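Local coordinates for protein KLTH0A00704p (PDB 4J2G) that probably acts in autophagy as an Atg13 protein, whose N-terminal HORMA domain, the part described here, mediates recruitment of PI 3-kinase, at residues L89-L95 against E126-W132; L177-S181 against V261-C267; D27-L31 against L74-F80; L22-I26 against V157-Y161. The protein carries 1 engineered substitution. All coordinates share one frame; numbering follows the deposited sequence.

Contact 1. Residues L89-L95 against E126-W132; sequences LVIETYL and EIMLERW. With SO4 (sulfate ion), chain C.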
# COMPACT_ATOMS: atom_id res chain seq x y z
N LEU A 89 -2.45 -8.81 -6.34
CA LEU A 89 -3.12 -8.17 -5.20
C LEU A 89 -2.53 -6.79 -4.94
O LEU A 89 -1.36 -6.65 -4.61
CB LEU A 89 -3.04 -9.06 -3.96
CG LEU A 89 -3.54 -8.82 -2.49
CD1 LEU A 89 -4.09 -7.48 -2.13
CD2 LEU A 89 -4.57 -9.87 -2.08
N VAL A 90 -3.38 -5.77 -5.14
CA VAL A 90 -3.05 -4.38 -4.99
C VAL A 90 -3.70 -3.79 -3.76
O VAL A 90 -4.86 -4.04 -3.49
CB VAL A 90 -3.37 -3.62 -6.28
CG1 VAL A 90 -3.25 -2.06 -6.14
CG2 VAL A 90 -2.37 -4.13 -7.30
N ILE A 91 -2.90 -3.09 -2.95
CA ILE A 91 -3.44 -2.40 -1.75
C ILE A 91 -3.12 -0.90 -1.80
O ILE A 91 -1.98 -0.54 -1.96
CB ILE A 91 -2.92 -3.01 -0.47
CG1 ILE A 91 -3.40 -4.48 -0.38
CG2 ILE A 91 -3.48 -2.28 0.77
CD1 ILE A 91 -2.81 -5.22 0.79
N GLU A 92 -4.13 -0.06 -1.68
CA GLU A 92 -3.89 1.39 -1.64
C GLU A 92 -4.11 1.88 -0.20
O GLU A 92 -5.02 1.44 0.44
CB GLU A 92 -4.85 2.06 -2.55
CG GLU A 92 -4.56 1.79 -4.04
CD GLU A 92 -5.41 2.73 -4.95
OE1 GLU A 92 -6.51 3.15 -4.53
OE2 GLU A 92 -4.97 3.05 -6.06
N THR A 93 -3.24 2.74 0.31
CA THR A 93 -3.35 3.29 1.65
C THR A 93 -3.51 4.76 1.38
O THR A 93 -2.74 5.34 0.61
CB THR A 93 -2.10 3.05 2.49
OG1 THR A 93 -1.97 1.63 2.77
CG2 THR A 93 -2.18 3.79 3.87
N TYR A 94 -4.51 5.38 2.00
CA TYR A 94 -4.74 6.81 1.71
C TYR A 94 -5.14 7.58 2.95
O TYR A 94 -5.56 6.99 3.92
CB TYR A 94 -5.81 6.98 0.62
CG TYR A 94 -7.07 6.21 0.97
CD1 TYR A 94 -7.28 4.92 0.52
CD2 TYR A 94 -8.03 6.76 1.79
CE1 TYR A 94 -8.39 4.20 0.88
CE2 TYR A 94 -9.16 6.06 2.13
CZ TYR A 94 -9.35 4.79 1.65
OH TYR A 94 -10.48 4.09 2.03
N LEU A 95 -5.06 8.90 2.87
CA LEU A 95 -5.59 9.76 3.88
C LEU A 95 -6.98 10.15 3.45
O LEU A 95 -7.14 10.84 2.43
CB LEU A 95 -4.69 10.96 4.08
CG LEU A 95 -5.04 11.95 5.18
CD1 LEU A 95 -5.06 11.28 6.55
CD2 LEU A 95 -4.02 13.07 5.13
N GLU A 126 -9.52 11.89 -1.07
CA GLU A 126 -8.38 11.20 -0.37
C GLU A 126 -6.99 11.62 -0.90
O GLU A 126 -6.89 12.15 -2.00
CB GLU A 126 -8.50 9.67 -0.51
CG GLU A 126 -8.62 9.21 -1.94
CD GLU A 126 -8.75 7.71 -2.08
OE1 GLU A 126 -9.71 7.14 -1.52
OE2 GLU A 126 -7.87 7.09 -2.76
N ILE A 127 -5.94 11.41 -0.09
CA ILE A 127 -4.57 11.55 -0.58
C ILE A 127 -3.93 10.19 -0.49
O ILE A 127 -3.85 9.62 0.61
CB ILE A 127 -3.79 12.54 0.28
CG1 ILE A 127 -4.48 13.90 0.21
CG2 ILE A 127 -2.26 12.60 -0.05
CD1 ILE A 127 -4.15 14.81 1.38
N MSE A 128 -3.48 9.67 -1.63
CA MSE A 128 -2.79 8.38 -1.70
C MSE A 128 -1.49 8.45 -0.96
O MSE A 128 -0.77 9.43 -1.06
CB MSE A 128 -2.46 8.16 -3.16
CG MSE A 128 -3.58 7.46 -3.86
SE MSE A 128 -4.18 5.76 -3.12
CE MSE A 128 -2.46 4.92 -3.59
N LEU A 129 -1.15 7.39 -0.21
CA LEU A 129 0.07 7.41 0.51
C LEU A 129 0.99 6.21 0.16
O LEU A 129 2.20 6.34 0.20
CB LEU A 129 -0.27 7.37 2.03
CG LEU A 129 -1.15 8.47 2.64
CD1 LEU A 129 -1.56 8.18 4.05
CD2 LEU A 129 -0.48 9.82 2.54
N GLU A 130 0.40 5.05 -0.08
CA GLU A 130 1.18 3.85 -0.35
C GLU A 130 0.43 3.02 -1.35
O GLU A 130 -0.81 2.97 -1.31
CB GLU A 130 1.32 2.94 0.87
CG GLU A 130 1.84 3.58 2.14
CD GLU A 130 1.77 2.60 3.37
OE1 GLU A 130 0.82 1.72 3.53
OE2 GLU A 130 2.67 2.76 4.21
N ARG A 131 1.17 2.31 -2.19
CA ARG A 131 0.49 1.29 -3.01
C ARG A 131 1.31 0.03 -3.03
O ARG A 131 2.43 0.05 -3.50
CB ARG A 131 0.21 1.78 -4.41
CG ARG A 131 -0.67 0.83 -5.24
CD ARG A 131 -0.88 1.43 -6.66
NE ARG A 131 -1.91 2.48 -6.68
CZ ARG A 131 -1.74 3.73 -7.15
NH1 ARG A 131 -0.59 4.13 -7.65
NH2 ARG A 131 -2.77 4.57 -7.14
N TRP A 132 0.72 -1.05 -2.54
CA TRP A 132 1.42 -2.36 -2.39
C TRP A 132 0.97 -3.23 -3.54
O TRP A 132 -0.16 -3.10 -4.03
CB TRP A 132 0.97 -3.05 -1.10
CG TRP A 132 1.34 -2.36 0.15
CD1 TRP A 132 0.67 -1.27 0.74
CD2 TRP A 132 2.42 -2.68 1.01
NE1 TRP A 132 1.33 -0.91 1.88
CE2 TRP A 132 2.37 -1.78 2.10
CE3 TRP A 132 3.45 -3.66 0.97
CZ2 TRP A 132 3.28 -1.80 3.16
CZ3 TRP A 132 4.34 -3.69 2.00
CH2 TRP A 132 4.28 -2.75 3.10
S SO4 C . -1.65 7.51 -8.90
O1 SO4 C . -0.90 6.52 -9.65
O2 SO4 C . -0.85 8.73 -9.09
O3 SO4 C . -3.03 7.85 -9.30
O4 SO4 C . -1.77 7.00 -7.52
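Glu92 and Arg131 run alongside one another on neighbouring antiparallel strands, and the guanidinium takes the carboxylate side-on. A bend at chi3 (-80°) in the otherwise extended Arg131 chain brings the guanidinium round to the acid. Both NE and NH2 of Arg131 reach one oxygen, Glu92 OE2, the NH2 bond of this salt bridge measuring 2.9 Å. OE2 sits in the guanidinium plane, yet the two flat groups are turned 42° apart, which leaves NE on the anti lone pair while NH2 approaches from above the carboxylate. A sulfate, probably from the crystallisation liquor, occupies another part of the guanidinium edge, with Arg131 NH2 2.7 Å from sulfate O4. The methyl CE of Met128, a selenomethionine, lies over one face of the same group, toward its rim. Glu92 OE1 pairs instead with Arg218, which also holds Glu126 OE2 and so probably offsets the two nearby acids. Farther along this face Glu126 OE1, itself bridged to Arg205, stands 3.6 Å above the centre of the Tyr94 ring, the carboxylate stacked on it at 14°.

On the reverse face Thr93 OG1 donates to Glu130 OE1 at 2.9 Å, and Trp132 NE1 reaches that oxygen at 3.1 Å from the opposite side of the carboxylate plane, which fixes the acid between them. Beneath these groups the ladder contains a classic beta bulge: Leu129 N and Glu130 N both bond to Thr93 O, at 2.7 and 3.2 Å. Strand 201-208 flanks residues 89-95 on their other edge, while Ile37 of helix 18-39 and Leu171 and Leu174 of helix 158-177 pack on the face carrying Trp132.

Contact 2. Residues L177-S181 against V261-C267; sequences LLPAS and VSYRKDC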
# COMPACT_ATOMS: atom_id res chain seq x y z
N LEU A 177 7.49 0.41 9.77
CA LEU A 177 8.48 1.46 9.54
C LEU A 177 8.11 2.51 8.46
O LEU A 177 8.87 3.45 8.20
CB LEU A 177 9.78 0.88 9.06
CG LEU A 177 10.45 -0.19 9.92
CD1 LEU A 177 11.51 -0.80 9.01
CD2 LEU A 177 11.06 0.41 11.19
N LEU A 178 7.03 2.34 7.75
CA LEU A 178 6.88 3.30 6.69
C LEU A 178 6.37 4.65 7.21
O LEU A 178 5.80 4.70 8.24
CB LEU A 178 5.92 2.74 5.65
CG LEU A 178 6.61 1.55 4.94
CD1 LEU A 178 5.57 0.98 4.02
CD2 LEU A 178 7.88 1.92 4.17
N PRO A 179 6.59 5.72 6.47
CA PRO A 179 6.10 7.09 6.82
C PRO A 179 4.63 7.18 7.15
O PRO A 179 4.26 8.01 7.99
CB PRO A 179 6.35 7.87 5.51
CG PRO A 179 7.56 7.23 4.94
CD PRO A 179 7.32 5.72 5.18
N ALA A 180 3.77 6.40 6.49
CA ALA A 180 2.33 6.49 6.82
C ALA A 180 2.06 5.96 8.23
O ALA A 180 1.02 6.37 8.83
CB ALA A 180 1.47 5.74 5.84
N SER A 181 2.93 5.05 8.74
CA SER A 181 2.76 4.53 10.13
C SER A 181 3.04 5.64 11.11
O SER A 181 2.39 5.74 12.16
CB SER A 181 3.72 3.34 10.47
OG SER A 181 3.41 2.28 9.62
N VAL A 261 6.28 -2.14 -2.64
CA VAL A 261 5.44 -1.03 -2.20
C VAL A 261 6.11 0.23 -2.70
O VAL A 261 7.30 0.38 -2.60
CB VAL A 261 5.21 -0.98 -0.63
CG1 VAL A 261 6.52 -0.80 0.10
CG2 VAL A 261 4.26 0.20 -0.26
N SER A 262 5.32 1.11 -3.29
CA SER A 262 5.69 2.50 -3.60
C SER A 262 4.94 3.40 -2.65
O SER A 262 3.74 3.21 -2.46
CB SER A 262 5.22 2.83 -4.99
OG SER A 262 6.08 2.13 -5.88
N TYR A 263 5.64 4.38 -2.07
CA TYR A 263 5.07 5.25 -1.08
C TYR A 263 5.55 6.71 -1.16
O TYR A 263 6.67 6.98 -1.48
CB TYR A 263 5.27 4.69 0.32
CG TYR A 263 6.73 4.48 0.67
CD1 TYR A 263 7.37 3.26 0.35
CD2 TYR A 263 7.44 5.43 1.33
CE1 TYR A 263 8.70 3.05 0.67
CE2 TYR A 263 8.79 5.24 1.69
CZ TYR A 263 9.41 4.03 1.37
OH TYR A 263 10.73 3.86 1.68
N ARG A 264 4.66 7.65 -0.89
CA ARG A 264 5.03 9.04 -0.71
C ARG A 264 6.01 9.18 0.48
O ARG A 264 5.67 8.81 1.60
CB ARG A 264 3.70 9.79 -0.46
CG ARG A 264 3.82 11.28 -0.53
CD ARG A 264 2.47 11.97 -0.17
NE ARG A 264 1.43 11.63 -1.11
CZ ARG A 264 1.31 12.12 -2.37
NH1 ARG A 264 2.17 12.97 -2.88
NH2 ARG A 264 0.30 11.73 -3.12
N LYS A 265 7.24 9.64 0.22
CA LYS A 265 8.26 9.97 1.25
C LYS A 265 7.82 10.86 2.40
O LYS A 265 8.25 10.67 3.53
CB LYS A 265 9.48 10.67 0.62
CG LYS A 265 10.33 9.80 -0.34
CD LYS A 265 11.24 10.69 -1.18
CE LYS A 265 12.44 9.92 -1.68
NZ LYS A 265 13.18 10.80 -2.62
N ASP A 266 7.00 11.87 2.12
CA ASP A 266 6.57 12.75 3.17
C ASP A 266 5.08 12.53 3.55
O ASP A 266 4.19 12.61 2.69
CB ASP A 266 6.74 14.16 2.62
CG ASP A 266 8.14 14.43 2.18
OD1 ASP A 266 8.88 14.97 3.05
OD2 ASP A 266 8.49 14.14 0.99
N CYS A 267 4.80 12.36 4.84
CA CYS A 267 3.43 12.19 5.32
C CYS A 267 3.18 13.09 6.53
O CYS A 267 2.30 12.85 7.32
CB CYS A 267 3.23 10.75 5.78
SG CYS A 267 3.26 9.53 4.48
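The short link from helix 158-177 into helix 179-187 passes over the end of strand 255-264, and the CA atoms of Pro179 and Cys267 come nearest, 5.9 Å apart. Here, within the HORMA fold, the inter-helix link and the start of helix 179-187 pack by apolar contact on the end of a sheet strand. Leu178 and Tyr263 cross at about a right angle: the methyl CD2 of Leu178 stands over one face of the ring, 3.9 Å from its centroid and 19° off the normal, a CH-pi contact displaced toward CE1 and CZ. Tyr263 holds its CG between the backbone N and the carbonyl carbon (chi1 58°), a torsion that raises the ring off the strand to meet the methyl. The other branch of Leu178 reaches back along the strand, CD1 lying 4.4 Å from Val261 CG1. Pro179 comes to the ring obliquely, with its CD 3.8 Å from Tyr263 CE2. A serine in place of Tyr263 would take away the surface shared by Leu178 and Pro179 and would probably leave a gap under the link. Arg264 leads away from this packing and donates to the carbonyls of Met128, Gly220 and Lys223, tying the strand end to its surroundings. Past the ring, Pro179 CG rests 3.8 Å from Lys265 O, and the thiol of Cys267 completes the seat of the proline, SG lying 3.7 Å from Pro179 CB.

Contact 3. Residues D27-L31 against L74-F80; sequences DNFFL and LKPWTTF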
# COMPACT_ATOMS: atom_id res chain seq x y z
N ASP A 27 -1.69 -19.08 -1.47
CA ASP A 27 -2.96 -18.35 -1.38
C ASP A 27 -3.23 -17.84 0.06
O ASP A 27 -3.79 -16.74 0.26
CB ASP A 27 -4.09 -19.23 -1.88
CG ASP A 27 -5.46 -18.56 -1.80
OD1 ASP A 27 -5.73 -17.47 -2.36
OD2 ASP A 27 -6.31 -19.16 -1.16
N ASN A 28 -2.80 -18.62 1.05
CA ASN A 28 -3.02 -18.30 2.45
C ASN A 28 -2.12 -17.13 2.85
O ASN A 28 -2.50 -16.27 3.66
CB ASN A 28 -2.72 -19.49 3.35
CG ASN A 28 -3.89 -20.47 3.47
OD1 ASN A 28 -5.05 -20.16 3.17
ND2 ASN A 28 -3.58 -21.66 3.95
N PHE A 29 -0.93 -17.11 2.28
CA PHE A 29 -0.03 -16.04 2.55
C PHE A 29 -0.62 -14.70 2.01
O PHE A 29 -0.69 -13.68 2.73
CB PHE A 29 1.27 -16.29 1.88
CG PHE A 29 2.26 -15.30 2.25
CD1 PHE A 29 2.89 -15.38 3.51
CD2 PHE A 29 2.51 -14.23 1.42
CE1 PHE A 29 3.78 -14.40 3.92
CE2 PHE A 29 3.39 -13.23 1.82
CZ PHE A 29 4.01 -13.32 3.06
N PHE A 30 -1.03 -14.71 0.74
CA PHE A 30 -1.67 -13.55 0.12
C PHE A 30 -2.73 -12.99 1.06
O PHE A 30 -2.72 -11.80 1.33
CB PHE A 30 -2.38 -13.92 -1.16
CG PHE A 30 -1.54 -13.78 -2.36
CD1 PHE A 30 -0.34 -14.51 -2.51
CD2 PHE A 30 -1.96 -12.94 -3.38
CE1 PHE A 30 0.41 -14.35 -3.67
CE2 PHE A 30 -1.19 -12.75 -4.52
CZ PHE A 30 -0.03 -13.50 -4.68
N LEU A 31 -3.60 -13.88 1.54
CA LEU A 31 -4.63 -13.53 2.51
C LEU A 31 -4.07 -12.95 3.81
O LEU A 31 -4.49 -11.87 4.19
CB LEU A 31 -5.54 -14.70 2.84
CG LEU A 31 -6.36 -15.29 1.67
CD1 LEU A 31 -7.11 -16.56 2.15
CD2 LEU A 31 -7.34 -14.30 1.10
N LEU A 74 -11.73 -9.51 -0.59
CA LEU A 74 -10.79 -10.65 -0.66
C LEU A 74 -11.32 -11.82 -1.50
O LEU A 74 -10.60 -12.78 -1.74
CB LEU A 74 -10.37 -11.11 0.71
CG LEU A 74 -9.45 -10.10 1.41
CD1 LEU A 74 -9.31 -10.46 2.86
CD2 LEU A 74 -8.08 -10.10 0.74
N LYS A 75 -12.54 -11.69 -2.03
CA LYS A 75 -13.14 -12.80 -2.82
C LYS A 75 -12.22 -13.39 -3.95
O LYS A 75 -12.06 -14.64 -4.05
CB LYS A 75 -14.53 -12.41 -3.34
CG LYS A 75 -15.08 -13.30 -4.43
CD LYS A 75 -15.59 -12.49 -5.62
CE LYS A 75 -14.48 -12.14 -6.61
NZ LYS A 75 -14.57 -10.71 -7.00
N PRO A 76 -11.56 -12.53 -4.76
CA PRO A 76 -10.69 -13.13 -5.72
C PRO A 76 -9.66 -14.10 -5.16
O PRO A 76 -9.19 -14.92 -5.94
CB PRO A 76 -9.98 -11.93 -6.33
CG PRO A 76 -11.01 -10.85 -6.23
CD PRO A 76 -11.50 -11.05 -4.84
N TRP A 77 -9.31 -14.05 -3.87
CA TRP A 77 -8.23 -14.94 -3.32
C TRP A 77 -8.78 -15.99 -2.39
O TRP A 77 -8.10 -16.98 -2.07
CB TRP A 77 -7.13 -14.08 -2.57
CG TRP A 77 -6.53 -13.13 -3.52
CD1 TRP A 77 -5.48 -13.41 -4.37
CD2 TRP A 77 -6.95 -11.79 -3.85
NE1 TRP A 77 -5.23 -12.36 -5.18
CE2 TRP A 77 -6.11 -11.34 -4.91
CE3 TRP A 77 -7.93 -10.93 -3.36
CZ2 TRP A 77 -6.21 -10.07 -5.47
CZ3 TRP A 77 -8.08 -9.65 -3.95
CH2 TRP A 77 -7.20 -9.23 -5.01
N THR A 78 -9.99 -15.75 -1.89
CA THR A 78 -10.69 -16.69 -1.02
C THR A 78 -11.44 -17.76 -1.84
O THR A 78 -11.56 -18.93 -1.40
CB THR A 78 -11.69 -16.03 -0.06
OG1 THR A 78 -12.64 -15.24 -0.80
CG2 THR A 78 -10.94 -15.13 0.90
N THR A 79 -11.89 -17.36 -3.02
CA THR A 79 -12.52 -18.29 -3.97
C THR A 79 -11.58 -18.79 -5.09
O THR A 79 -12.02 -19.06 -6.19
CB THR A 79 -13.73 -17.66 -4.65
OG1 THR A 79 -13.27 -16.60 -5.47
CG2 THR A 79 -14.71 -17.10 -3.64
N PHE A 80 -10.30 -18.94 -4.80
CA PHE A 80 -9.32 -19.37 -5.79
C PHE A 80 -9.14 -20.88 -5.84
O PHE A 80 -8.85 -21.48 -4.79
CB PHE A 80 -7.98 -18.80 -5.39
CG PHE A 80 -6.79 -19.42 -6.10
CD1 PHE A 80 -6.50 -19.06 -7.44
CD2 PHE A 80 -5.94 -20.31 -5.44
CE1 PHE A 80 -5.42 -19.63 -8.09
CE2 PHE A 80 -4.86 -20.87 -6.09
CZ PHE A 80 -4.60 -20.54 -7.42
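Phe30 lays its ring alongside the indole of Trp77, nearly parallel to the five-membered ring (27° between planes) but slid so far that the two barely overlap, their centroids 5.5 Å apart. The touch is made at one corner, Phe30 CD2 to Trp77 CD1 at 3.7 Å, while the indole NE1 donates to Pro87 O, a bond that helps fix the rotation of the ring. The next residue, Leu31, sends CD2 between the helices, where it lies 3.7 Å from Trp77 CB and equally far from Thr78 CG2; it also brushes Leu74 CD2.

Asp27 closes the other end of the contact. Its CG stands anti to the backbone N (chi1 179°), which turns the carboxylate onto the carbonyl of Trp77; the modelled separation of 2.4 Å between Asp27 OD1 and Trp77 O is so short that its detail is doubtful. The Phe80 ring runs back alongside this acid, its CD2 4.1 Å from Asp27 CG. Replacing Asp27 with an alanine would remove the group set between the Trp77 carbonyl and the Phe80 ring and would probably leave a gap there.

The two helical segments run antiparallel at 159°, their axes 9.9 Å apart, and helix 70-78 is kinked around Pro76 and Trp77. Leu86 of the following loop touches Asp27, Phe30, Trp77 and Phe80 together. Leu89 of strand 89-96 meets both aromatic rings, whereas Phe29 projects from helix 18-39 toward helix 158-177 and strand 255-264.

Contact 4. Residues L22-I26 against V157-Y161; sequences LWELI and VSELY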
# COMPACT_ATOMS: atom_id res chain seq x y z
N LEU A 22 1.31 -26.59 -1.74
CA LEU A 22 2.05 -25.44 -2.19
C LEU A 22 1.14 -24.27 -2.57
O LEU A 22 1.23 -23.18 -1.98
CB LEU A 22 2.95 -25.83 -3.35
CG LEU A 22 4.43 -26.11 -3.09
CD1 LEU A 22 4.71 -26.76 -1.75
CD2 LEU A 22 4.97 -26.97 -4.22
N TRP A 23 0.24 -24.50 -3.52
CA TRP A 23 -0.79 -23.50 -3.78
C TRP A 23 -1.57 -23.04 -2.57
O TRP A 23 -1.86 -21.86 -2.49
CB TRP A 23 -1.69 -23.85 -4.93
CG TRP A 23 -1.14 -23.34 -6.18
CD1 TRP A 23 -0.60 -22.10 -6.40
CD2 TRP A 23 -1.08 -24.03 -7.42
NE1 TRP A 23 -0.21 -21.98 -7.70
CE2 TRP A 23 -0.49 -23.16 -8.35
CE3 TRP A 23 -1.48 -25.31 -7.84
CZ2 TRP A 23 -0.29 -23.51 -9.70
CZ3 TRP A 23 -1.28 -25.67 -9.17
CH2 TRP A 23 -0.68 -24.78 -10.09
N GLU A 24 -1.86 -23.91 -1.61
CA GLU A 24 -2.61 -23.45 -0.44
C GLU A 24 -1.78 -22.60 0.53
O GLU A 24 -2.31 -21.71 1.22
CB GLU A 24 -3.25 -24.60 0.33
CG GLU A 24 -4.58 -25.07 -0.23
CD GLU A 24 -5.29 -26.04 0.70
OE1 GLU A 24 -6.15 -26.80 0.20
OE2 GLU A 24 -4.99 -26.04 1.93
N LEU A 25 -0.49 -22.90 0.61
CA LEU A 25 0.43 -22.09 1.36
C LEU A 25 0.42 -20.68 0.68
O LEU A 25 0.11 -19.69 1.32
CB LEU A 25 1.81 -22.73 1.31
CG LEU A 25 2.57 -23.04 2.60
CD1 LEU A 25 1.66 -23.50 3.74
CD2 LEU A 25 3.68 -24.08 2.35
N ILE A 26 0.69 -20.64 -0.62
CA ILE A 26 0.71 -19.41 -1.36
C ILE A 26 -0.52 -18.53 -1.17
O ILE A 26 -0.41 -17.38 -0.72
CB ILE A 26 1.05 -19.65 -2.83
CG1 ILE A 26 2.48 -20.20 -2.94
CG2 ILE A 26 0.99 -18.33 -3.61
CD1 ILE A 26 2.76 -21.00 -4.20
N VAL A 157 5.93 -28.32 0.57
CA VAL A 157 7.16 -28.47 1.33
C VAL A 157 7.17 -27.64 2.61
O VAL A 157 6.57 -26.55 2.70
CB VAL A 157 8.46 -28.19 0.53
CG1 VAL A 157 8.75 -29.28 -0.51
CG2 VAL A 157 8.43 -26.83 -0.12
N SER A 158 7.86 -28.18 3.60
CA SER A 158 8.05 -27.55 4.87
C SER A 158 9.02 -26.39 4.67
O SER A 158 9.05 -25.45 5.46
CB SER A 158 8.61 -28.56 5.88
OG SER A 158 7.84 -28.53 7.07
N GLU A 159 9.79 -26.47 3.59
CA GLU A 159 10.76 -25.43 3.31
C GLU A 159 10.12 -24.15 2.78
O GLU A 159 10.54 -23.06 3.15
CB GLU A 159 11.89 -25.91 2.40
CG GLU A 159 13.17 -25.08 2.55
CD GLU A 159 13.40 -24.50 3.95
OE1 GLU A 159 13.00 -25.12 4.97
OE2 GLU A 159 14.01 -23.42 4.05
N LEU A 160 9.11 -24.27 1.94
CA LEU A 160 8.37 -23.09 1.50
C LEU A 160 7.57 -22.52 2.65
O LEU A 160 7.24 -21.34 2.65
CB LEU A 160 7.43 -23.42 0.38
CG LEU A 160 6.42 -22.34 0.05
CD1 LEU A 160 7.06 -21.18 -0.70
CD2 LEU A 160 5.28 -22.95 -0.74
N TYR A 161 7.24 -23.35 3.62
CA TYR A 161 6.51 -22.89 4.75
C TYR A 161 7.41 -21.96 5.55
O TYR A 161 6.95 -20.94 6.07
CB TYR A 161 6.07 -24.04 5.63
CG TYR A 161 5.35 -23.53 6.83
CD1 TYR A 161 4.09 -22.94 6.70
CD2 TYR A 161 5.94 -23.57 8.09
CE1 TYR A 161 3.43 -22.42 7.79
CE2 TYR A 161 5.27 -23.07 9.19
CZ TYR A 161 4.02 -22.49 9.02
OH TYR A 161 3.32 -21.99 10.09
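Leu25 and Leu160 interleave from opposing helices, methyl against methyl, with Leu25 CD2 3.7 Å from Leu160 CD2. That same methyl of Leu160 is shared with two more residues of the facing helix: Leu22 crosses it obliquely, its CD1 4.0 Å from Leu160 CD2, and Ile26 grazes it with CG1 at 4.5 Å. Leu160 thus fits into the notch made by positions 22, 25 and 26, one helical turn. It gets there because CG lies anti to its backbone N (chi1 168°), which carries the side chain toward helix 18-39.

At the margins the packing is thinner. Leu25 sends its other methyl to the edge of the Tyr161 ring, close to the ring plane, with CD1 3.9 Å from Tyr161 CD1; the two side chains meet at about a right angle. Leu22 CD1 also lies 4.1 Å from Val157 CG2, at the start of the segment.

The backbone bond from Ile26 N to Leu22 O, 2.9 Å long, keeps the notch in shape. Around it, Phe254 touches Leu22 and Ile26 and stacks its ring on that of Trp23, while Leu86 also reaches Ile26. Leu160 rests in turn on Ile250 and Thr252 of strand 242-252, which ties the first turn of helix 158-177 to the sheet. This is leucine-rich helix-helix packing in which helices 18-39 and 158-177, laid over one face of the antiparallel sheet, form part of the helical layer of a HORMA domain.

How the contacts relate
Contacts 1 and 2 are neighbours in the five-stranded sheet, their centres about 10 Å apart. Strands 126-136 and 255-264 join them through two probable backbone hydrogen bonds, Arg131 N to Ser262 O at 2.7 Å and Arg264 N to Leu129 O at 3.0 Å, and Leu178 CD1 packs 3.4 Å from Glu130 OE2. Contact 3 touches contact 1 through Leu89, whose CD2 lies 3.5 Å from Trp77 CD2. Contacts 3 and 4 occupy successive turns of helix 18-39, with centres about 14 Å apart. Contact 4 is remote from contact 2, the nearest atoms being about 17 Å apart. The sulfate belongs to contact 1, where the backbone N atoms of Leu221 and Ser222 also bind it.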